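Local coordinates for flavodoxin (Streptococcus pneumoniae serotype 4, PDB 5LJL), which binds FMN and probably serves as a low-potential electron donor to a number of redox enzymes, at residues E17-I22 with E134-F139; K26-D29 with D33-V36; S45-L48 with I52-V55. One frame throughout, in Å; residues are numbered along the deposited sequence.

How the interactions relate
Helix 15-29 takes part in both interaction 1, where it packs on helix 130-146, and interaction 2, where strand 33-38 returns along its last turn. Their centres lie 11 Å apart, and Glu137 CG touches Lys26 CE at 3.8 Å. Interaction 3 sits across the sheet, its centre about 17 Å from that of interaction 1 and 13 Å from that of interaction 2. Strand 52-56 joins the two sides: Ile54 CD1 meets Leu27 CD1 of interaction 2 at 4.0 Å, whereas Ala53 faces the layer of interaction 3. Together the contacts sample both faces of the parallel sheet in this FMN-binding fold.

Interaction 1: E17-I22 with E134-F139; sequences EEIADI and ERLEQF
Ile19 and Ile22, one helical turn apart, both lay their CG2 methyls against Leu136. In each isoleucine CG2 stands anti to the backbone N while CG1 lies beside it (chi1 -72° in Ile19), a torsion that turns CG2 to the leucine, and each of these side chains crosses that of Leu136 at about a right angle. The two leucine methyls meet the isoleucines differently. Leu136 CD2 reaches Ile19 CG2 at 3.8 Å, whereas CD1 lies between the isoleucines, 4.0 Å from Ile19 CG2 and also 4.0 Å from Ile22 CG2. Closer to the leucine backbone, Ile22 CG2 packs on Leu136 CB at 3.9 Å. The helices belong to one outer layer of the flavodoxin-like alpha/beta/alpha sandwich; their local axes approach to 10.0 Å and cross at -47°. Beneath them, Ile19 and Leu136 both rest on Val89 of strand 85-92, which places the apolar contact on the sheet. Ile22 is partly exposed, and on its side the packing gives way to polar atoms. A water donates to Ile22 O at 2.7 Å and makes a weak second bond to Glu137 OE2, while Glu137 CG stays 4.5 Å from Ile22 CG2.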
loop_
_atom_site.group_PDB
_atom_site.type_symbol
_atom_site.label_atom_id
_atom_site.label_comp_id
_atom_site.label_asym_id
_atom_site.label_seq_id
_atom_site.Cartn_x
_atom_site.Cartn_y
_atom_site.Cartn_z
ATOM N N GLU A 17 0.243 -0.408 -10.067
ATOM C CA GLU A 17 -1.127 -0.864 -10.168
ATOM C C GLU A 17 -1.250 -2.407 -10.199
ATOM O O GLU A 17 -2.082 -2.999 -9.452
ATOM C CB GLU A 17 -1.933 -0.233 -11.337
ATOM C CG GLU A 17 -3.368 -0.653 -11.299
ATOM C CD GLU A 17 -4.287 -0.053 -12.329
ATOM O OE1 GLU A 17 -3.856 0.767 -13.164
ATOM O OE2 GLU A 17 -5.509 -0.412 -12.204
ATOM N N GLU A 18 -0.357 -3.030 -10.937
ATOM C CA GLU A 18 -0.346 -4.477 -11.084
ATOM C C GLU A 18 -0.054 -5.147 -9.716
ATOM O O GLU A 18 -0.675 -6.140 -9.335
ATOM C CB GLU A 18 0.734 -4.900 -12.051
ATOM C CG GLU A 18 0.767 -6.374 -12.223
ATOM C CD GLU A 18 1.526 -6.801 -13.427
ATOM O OE1 GLU A 18 1.002 -7.715 -14.100
ATOM O OE2 GLU A 18 2.629 -6.246 -13.670
ATOM N N ILE A 19 0.859 -4.547 -8.983
ATOM C CA ILE A 19 1.213 -5.003 -7.624
ATOM C C ILE A 19 0.060 -4.889 -6.675
ATOM O O ILE A 19 -0.171 -5.819 -5.880
ATOM C CB ILE A 19 2.443 -4.208 -7.162
ATOM C CG1 ILE A 19 3.711 -4.670 -7.939
ATOM C CG2 ILE A 19 2.588 -4.156 -5.652
ATOM C CD1 ILE A 19 4.836 -3.611 -7.837
ATOM N N ALA A 20 -0.652 -3.755 -6.704
ATOM C CA ALA A 20 -1.857 -3.566 -5.882
ATOM C C ALA A 20 -2.860 -4.692 -6.186
ATOM O O ALA A 20 -3.522 -5.259 -5.297
ATOM C CB ALA A 20 -2.478 -2.200 -6.200
ATOM N N ASP A 21 -3.037 -4.938 -7.479
ATOM C CA ASP A 21 -3.957 -5.970 -7.949
ATOM C C ASP A 21 -3.604 -7.391 -7.517
ATOM O O ASP A 21 -4.545 -8.162 -7.170
ATOM C CB ASP A 21 -4.127 -5.853 -9.472
ATOM C CG ASP A 21 -4.949 -4.645 -9.888
ATOM O OD1 ASP A 21 -5.786 -4.081 -9.093
ATOM O OD2 ASP A 21 -4.765 -4.281 -11.091
ATOM N N ILE A 22 -2.311 -7.714 -7.485
ATOM C CA ILE A 22 -1.875 -8.994 -6.968
ATOM C C ILE A 22 -2.279 -9.167 -5.501
ATOM O O ILE A 22 -2.714 -10.257 -5.081
ATOM C CB ILE A 22 -0.361 -9.173 -7.174
ATOM C CG1 ILE A 22 -0.057 -9.296 -8.657
ATOM C CG2 ILE A 22 0.266 -10.294 -6.347
ATOM C CD1 ILE A 22 1.342 -8.888 -9.029
ATOM N N GLU A 134 5.160 -13.942 -5.280
ATOM C CA GLU A 134 5.217 -14.759 -4.034
ATOM C C GLU A 134 5.352 -13.875 -2.770
ATOM O O GLU A 134 4.660 -14.090 -1.796
ATOM C CB GLU A 134 6.359 -15.785 -4.098
ATOM C CG GLU A 134 6.668 -16.616 -2.861
ATOM C CD GLU A 134 5.505 -17.470 -2.354
ATOM O OE1 GLU A 134 5.506 -17.834 -1.166
ATOM O OE2 GLU A 134 4.583 -17.781 -3.091
ATOM N N ARG A 135 6.238 -12.895 -2.795
ATOM C CA ARG A 135 6.450 -12.030 -1.643
ATOM C C ARG A 135 5.154 -11.245 -1.345
ATOM O O ARG A 135 4.736 -11.054 -0.184
ATOM C CB ARG A 135 7.640 -11.085 -1.821
ATOM C CG ARG A 135 9.000 -11.732 -1.513
ATOM C CD ARG A 135 10.204 -10.782 -1.709
ATOM N NE ARG A 135 11.378 -11.426 -1.089
ATOM C CZ ARG A 135 12.153 -12.374 -1.657
ATOM N NH1 ARG A 135 11.959 -12.759 -2.930
ATOM N NH2 ARG A 135 13.146 -12.947 -0.950
ATOM N N LEU A 136 4.545 -10.716 -2.401
ATOM C CA LEU A 136 3.284 -10.011 -2.244
ATOM C C LEU A 136 2.194 -10.893 -1.696
ATOM O O LEU A 136 1.283 -10.464 -0.913
ATOM C CB LEU A 136 2.843 -9.430 -3.586
ATOM C CG LEU A 136 3.679 -8.281 -4.122
ATOM C CD1 LEU A 136 3.496 -8.052 -5.623
ATOM C CD2 LEU A 136 3.502 -6.982 -3.329
ATOM N N GLU A 137 2.148 -12.119 -2.194
ATOM C CA GLU A 137 1.161 -13.098 -1.664
ATOM C C GLU A 137 1.394 -13.434 -0.183
ATOM O O GLU A 137 0.421 -13.440 0.612
ATOM C CB GLU A 137 1.088 -14.349 -2.546
ATOM C CG GLU A 137 0.385 -14.070 -3.912
ATOM C CD GLU A 137 0.405 -15.295 -4.810
ATOM O OE1 GLU A 137 1.056 -16.291 -4.459
ATOM O OE2 GLU A 137 -0.306 -15.245 -5.823
ATOM N N GLN A 138 2.644 -13.568 0.247
ATOM C CA GLN A 138 2.936 -13.822 1.648
ATOM C C GLN A 138 2.545 -12.637 2.532
ATOM O O GLN A 138 1.983 -12.828 3.630
ATOM C CB GLN A 138 4.368 -14.200 1.873
ATOM C CG GLN A 138 4.769 -15.522 1.208
ATOM C CD GLN A 138 6.267 -15.637 1.169
ATOM O OE1 GLN A 138 6.984 -14.746 0.730
ATOM N NE2 GLN A 138 6.751 -16.760 1.633
ATOM N N PHE A 139 2.814 -11.421 2.025
ATOM C CA PHE A 139 2.320 -10.160 2.679
ATOM C C PHE A 139 0.808 -10.179 2.881
ATOM O O PHE A 139 0.327 -9.946 3.973
ATOM C CB PHE A 139 2.808 -9.013 1.767
ATOM C CG PHE A 139 2.241 -7.664 2.035
ATOM C CD1 PHE A 139 2.875 -6.746 2.863
ATOM C CD2 PHE A 139 1.080 -7.271 1.395
ATOM C CE1 PHE A 139 2.355 -5.463 3.010
ATOM C CE2 PHE A 139 0.565 -6.012 1.576
ATOM C CZ PHE A 139 1.213 -5.095 2.384
HETATM O O HOH W 1 -2.710 -12.738 -6.202
#

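Interaction 2: K26-D29 with D33-V36; sequences KLRD and DVDV
Arg28 meets Val34 where the chain returns from helix 15-29 into strand 33-38, the nearest CA atoms being those of Arg28 and Asp33, 6.2 Å apart. This is the helix-to-strand return of the beta-alpha-beta unit formed by strand 4-9, helix 15-29 and strand 33-38, within the flavodoxin fold. Strand 33-38 is the outermost strand on its side of the sheet, hydrogen-bonded through Asp33 and Asp35 to strand 4-9. Val34 and Val36 turn their side chains toward the helix, and Asp33 and Asp35 point away, in the alternation of an extended strand. Arg28 runs extended from CG to NE, which carries its guanidinium along the strand to Val36, whose CG2 lies 4.0 Å from Arg28 NH2. Arg28 NH2 donates to Val34 O at 3.0 Å, but the bond is bent, with an N-H...O angle of 142°, and the donor stands above the carbonyl plane, 50° out of it. The Val34 side chain is less certain: it is modelled with CG1 nearly eclipsing its backbone N (chi1 -4°) and with an unusually flat CB, and its methyl contacts are to be read with caution. As placed, Val34 CG1 lies 3.6 Å from Arg28 CG and 3.8 Å from Leu27 CB, and CG2 lies over one face of the guanidinium, offset toward its rim. A water at the guanidinium edge adds a second link to the strand, accepting from Arg28 NE at 3.2 Å and from Val34 N at 3.3 Å.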
loop_
_atom_site.group_PDB
_atom_site.type_symbol
_atom_site.label_atom_id
_atom_site.label_comp_id
_atom_site.label_asym_id
_atom_site.label_seq_id
_atom_site.Cartn_x
_atom_site.Cartn_y
_atom_site.Cartn_z
ATOM N N LYS A 26 -5.216 -11.867 -3.868
ATOM C CA LYS A 26 -4.982 -12.902 -2.829
ATOM C C LYS A 26 -5.972 -12.641 -1.668
ATOM O O LYS A 26 -6.599 -13.559 -1.141
ATOM C CB LYS A 26 -3.513 -12.975 -2.428
ATOM C CG LYS A 26 -3.200 -13.883 -1.223
ATOM C CD LYS A 26 -3.565 -15.319 -1.472
ATOM C CE LYS A 26 -2.612 -15.960 -2.530
ATOM N NZ LYS A 26 -2.838 -17.442 -2.708
ATOM N N LEU A 27 -6.114 -11.383 -1.234
ATOM C CA LEU A 27 -7.067 -11.055 -0.170
ATOM C C LEU A 27 -8.515 -11.475 -0.482
ATOM O O LEU A 27 -9.203 -11.998 0.422
ATOM C CB LEU A 27 -6.988 -9.604 0.281
ATOM C CG LEU A 27 -5.714 -9.120 0.944
ATOM C CD1 LEU A 27 -5.763 -7.580 1.189
ATOM C CD2 LEU A 27 -5.435 -9.842 2.253
ATOM N N ARG A 28 -8.925 -11.277 -1.733
ATOM C CA ARG A 28 -10.262 -11.741 -2.145
ATOM C C ARG A 28 -10.366 -13.259 -2.080
ATOM O O ARG A 28 -11.322 -13.778 -1.519
ATOM C CB ARG A 28 -10.642 -11.207 -3.524
ATOM C CG ARG A 28 -10.893 -9.720 -3.520
ATOM C CD ARG A 28 -11.179 -9.200 -4.931
ATOM N NE ARG A 28 -11.578 -7.800 -4.936
ATOM C CZ ARG A 28 -11.066 -6.856 -5.719
ATOM N NH1 ARG A 28 -10.122 -7.126 -6.605
ATOM N NH2 ARG A 28 -11.525 -5.601 -5.594
ATOM N N ASP A 29 -9.334 -13.943 -2.535
ATOM C CA ASP A 29 -9.317 -15.422 -2.504
ATOM C C ASP A 29 -9.379 -15.935 -1.088
ATOM O O ASP A 29 -9.838 -17.078 -0.896
ATOM C CB ASP A 29 -8.064 -15.986 -3.172
ATOM C CG ASP A 29 -8.101 -15.927 -4.723
ATOM O OD1 ASP A 29 -9.216 -15.746 -5.302
ATOM O OD2 ASP A 29 -7.017 -16.129 -5.325
ATOM N N ASP A 33 -13.473 -8.703 1.745
ATOM C CA ASP A 33 -13.994 -7.712 0.821
ATOM C C ASP A 33 -12.836 -6.770 0.592
ATOM O O ASP A 33 -12.208 -6.367 1.567
ATOM C CB ASP A 33 -15.138 -6.925 1.434
ATOM C CG ASP A 33 -16.429 -7.697 1.434
ATOM O OD1 ASP A 33 -17.381 -7.229 2.073
ATOM O OD2 ASP A 33 -16.474 -8.747 0.771
ATOM N N VAL A 34 -12.582 -6.411 -0.652
ATOM C CA VAL A 34 -11.499 -5.467 -0.942
ATOM C C VAL A 34 -11.896 -4.377 -1.921
ATOM O O VAL A 34 -12.528 -4.666 -2.969
ATOM C CB VAL A 34 -10.078 -6.097 -1.067
ATOM C CG1 VAL A 34 -9.987 -7.591 -0.789
ATOM C CG2 VAL A 34 -9.094 -5.483 -2.074
ATOM N N ASP A 35 -11.567 -3.145 -1.546
ATOM C CA ASP A 35 -11.649 -2.006 -2.471
ATOM C C ASP A 35 -10.238 -1.688 -2.974
ATOM O O ASP A 35 -9.322 -1.652 -2.148
ATOM C CB ASP A 35 -12.182 -0.789 -1.727
ATOM C CG ASP A 35 -13.569 -0.990 -1.166
ATOM O OD1 ASP A 35 -14.360 -1.763 -1.765
ATOM O OD2 ASP A 35 -13.846 -0.411 -0.109
ATOM N N VAL A 36 -10.057 -1.413 -4.268
ATOM C CA VAL A 36 -8.763 -1.061 -4.883
ATOM C C VAL A 36 -9.041 0.233 -5.655
ATOM O O VAL A 36 -9.870 0.256 -6.587
ATOM C CB VAL A 36 -8.249 -2.145 -5.865
ATOM C CG1 VAL A 36 -6.891 -1.806 -6.485
ATOM C CG2 VAL A 36 -8.179 -3.516 -5.191
HETATM O O HOH W 2 -14.244 -7.651 -3.181
#

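Interaction 3: S45-L48 with I52-V55; sequences SDFL and IAIV
Phe47 presents one ring face to Ala53. Ala53 CB lies 3.6 Å from the centroid of the Phe47 ring and only 13° off the ring normal, the geometry of a CH-pi contact. This is the tight part of the interface: Ala53 CB is 3.5 Å from Phe47 CD1 and 3.7 Å from CE1, and the methyl stands 3.5 Å above the ring plane, over its centre. With CG anti to the carbonyl carbon (chi1 -74°), the Phe47 ring is set beside its own backbone N and its face is brought over Ala53. Around the rim the packing is looser. Ile54 O lies near the ring plane, 3.9 Å from Phe47 CZ, and Val55 CG2 stands at the same edge, 4.3 Å from CZ. The solvent side belongs to the turn that carries the ring: Leu48 is exposed, Ser45 and Asp46 are partly exposed, and a backbone bond from Leu48 N to Ser45 O closes the turn at 3.0 Å. Phe47 itself is buried, with Leu76 of helix 67-77 and Val8 of strand 4-9 also touching it, while Val55 packs on Phe72 of the same helix. A connecting segment thus plugs an aromatic ring into the hydrophobic layer between the central parallel sheet and its helices, as befits the three-layer alpha/beta/alpha sandwich of flavodoxins.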
loop_
_atom_site.group_PDB
_atom_site.type_symbol
_atom_site.label_atom_id
_atom_site.label_comp_id
_atom_site.label_asym_id
_atom_site.label_seq_id
_atom_site.Cartn_x
_atom_site.Cartn_y
_atom_site.Cartn_z
ATOM N N SER A 45 -9.424 9.471 4.638
ATOM C CA SER A 45 -10.341 9.162 5.727
ATOM C C SER A 45 -11.228 7.939 5.514
ATOM O O SER A 45 -11.786 7.371 6.501
ATOM C CB SER A 45 -11.175 10.414 6.111
ATOM O OG SER A 45 -11.981 10.798 5.029
ATOM N N ASP A 46 -11.361 7.466 4.284
ATOM C CA ASP A 46 -12.080 6.237 4.004
ATOM C C ASP A 46 -11.463 5.072 4.759
ATOM O O ASP A 46 -12.160 4.106 5.056
ATOM C CB ASP A 46 -12.176 5.878 2.534
ATOM C CG ASP A 46 -12.787 6.961 1.677
ATOM O OD1 ASP A 46 -12.626 6.790 0.452
ATOM O OD2 ASP A 46 -13.420 7.917 2.201
ATOM N N PHE A 47 -10.182 5.169 5.086
ATOM C CA PHE A 47 -9.517 4.141 5.946
ATOM C C PHE A 47 -10.194 3.891 7.297
ATOM O O PHE A 47 -10.067 2.749 7.839
ATOM C CB PHE A 47 -8.029 4.481 6.140
ATOM C CG PHE A 47 -7.135 4.209 4.901
ATOM C CD1 PHE A 47 -7.383 3.176 3.999
ATOM C CD2 PHE A 47 -5.929 4.946 4.748
ATOM C CE1 PHE A 47 -6.514 2.940 2.924
ATOM C CE2 PHE A 47 -5.029 4.671 3.663
ATOM C CZ PHE A 47 -5.357 3.653 2.788
ATOM N N LEU A 48 -10.849 4.918 7.857
ATOM C CA LEU A 48 -11.608 4.679 9.127
ATOM C C LEU A 48 -12.600 3.558 9.045
ATOM O O LEU A 48 -12.895 2.937 10.071
ATOM C CB LEU A 48 -12.282 5.948 9.630
ATOM C CG LEU A 48 -11.292 7.062 10.038
ATOM C CD1 LEU A 48 -11.904 8.462 10.124
ATOM C CD2 LEU A 48 -10.522 6.670 11.294
ATOM N N ILE A 52 -8.262 -3.224 7.300
ATOM C CA ILE A 52 -6.864 -3.194 6.784
ATOM C C ILE A 52 -6.760 -2.041 5.840
ATOM O O ILE A 52 -7.638 -1.829 5.012
ATOM C CB ILE A 52 -6.501 -4.492 6.036
ATOM C CG1 ILE A 52 -6.373 -5.673 7.041
ATOM C CG2 ILE A 52 -5.218 -4.344 5.192
ATOM C CD1 ILE A 52 -6.480 -7.003 6.343
ATOM N N ALA A 53 -5.714 -1.252 6.016
ATOM C CA ALA A 53 -5.328 -0.111 5.116
ATOM C C ALA A 53 -4.003 -0.395 4.417
ATOM O O ALA A 53 -3.017 -0.595 5.135
ATOM C CB ALA A 53 -5.203 1.170 5.928
ATOM N N ILE A 54 -3.968 -0.340 3.083
ATOM C CA ILE A 54 -2.759 -0.609 2.291
ATOM C C ILE A 54 -2.545 0.557 1.305
ATOM O O ILE A 54 -3.517 0.991 0.610
ATOM C CB ILE A 54 -2.837 -1.942 1.557
ATOM C CG1 ILE A 54 -2.946 -3.134 2.537
ATOM C CG2 ILE A 54 -1.691 -2.128 0.578
ATOM C CD1 ILE A 54 -3.464 -4.378 1.944
ATOM N N VAL A 55 -1.298 1.021 1.235
ATOM C CA VAL A 55 -0.850 1.934 0.194
ATOM C C VAL A 55 0.135 1.196 -0.682
ATOM O O VAL A 55 1.062 0.550 -0.167
ATOM C CB VAL A 55 -0.226 3.238 0.735
ATOM C CG1 VAL A 55 0.539 3.994 -0.330
ATOM C CG2 VAL A 55 -1.318 4.062 1.413
#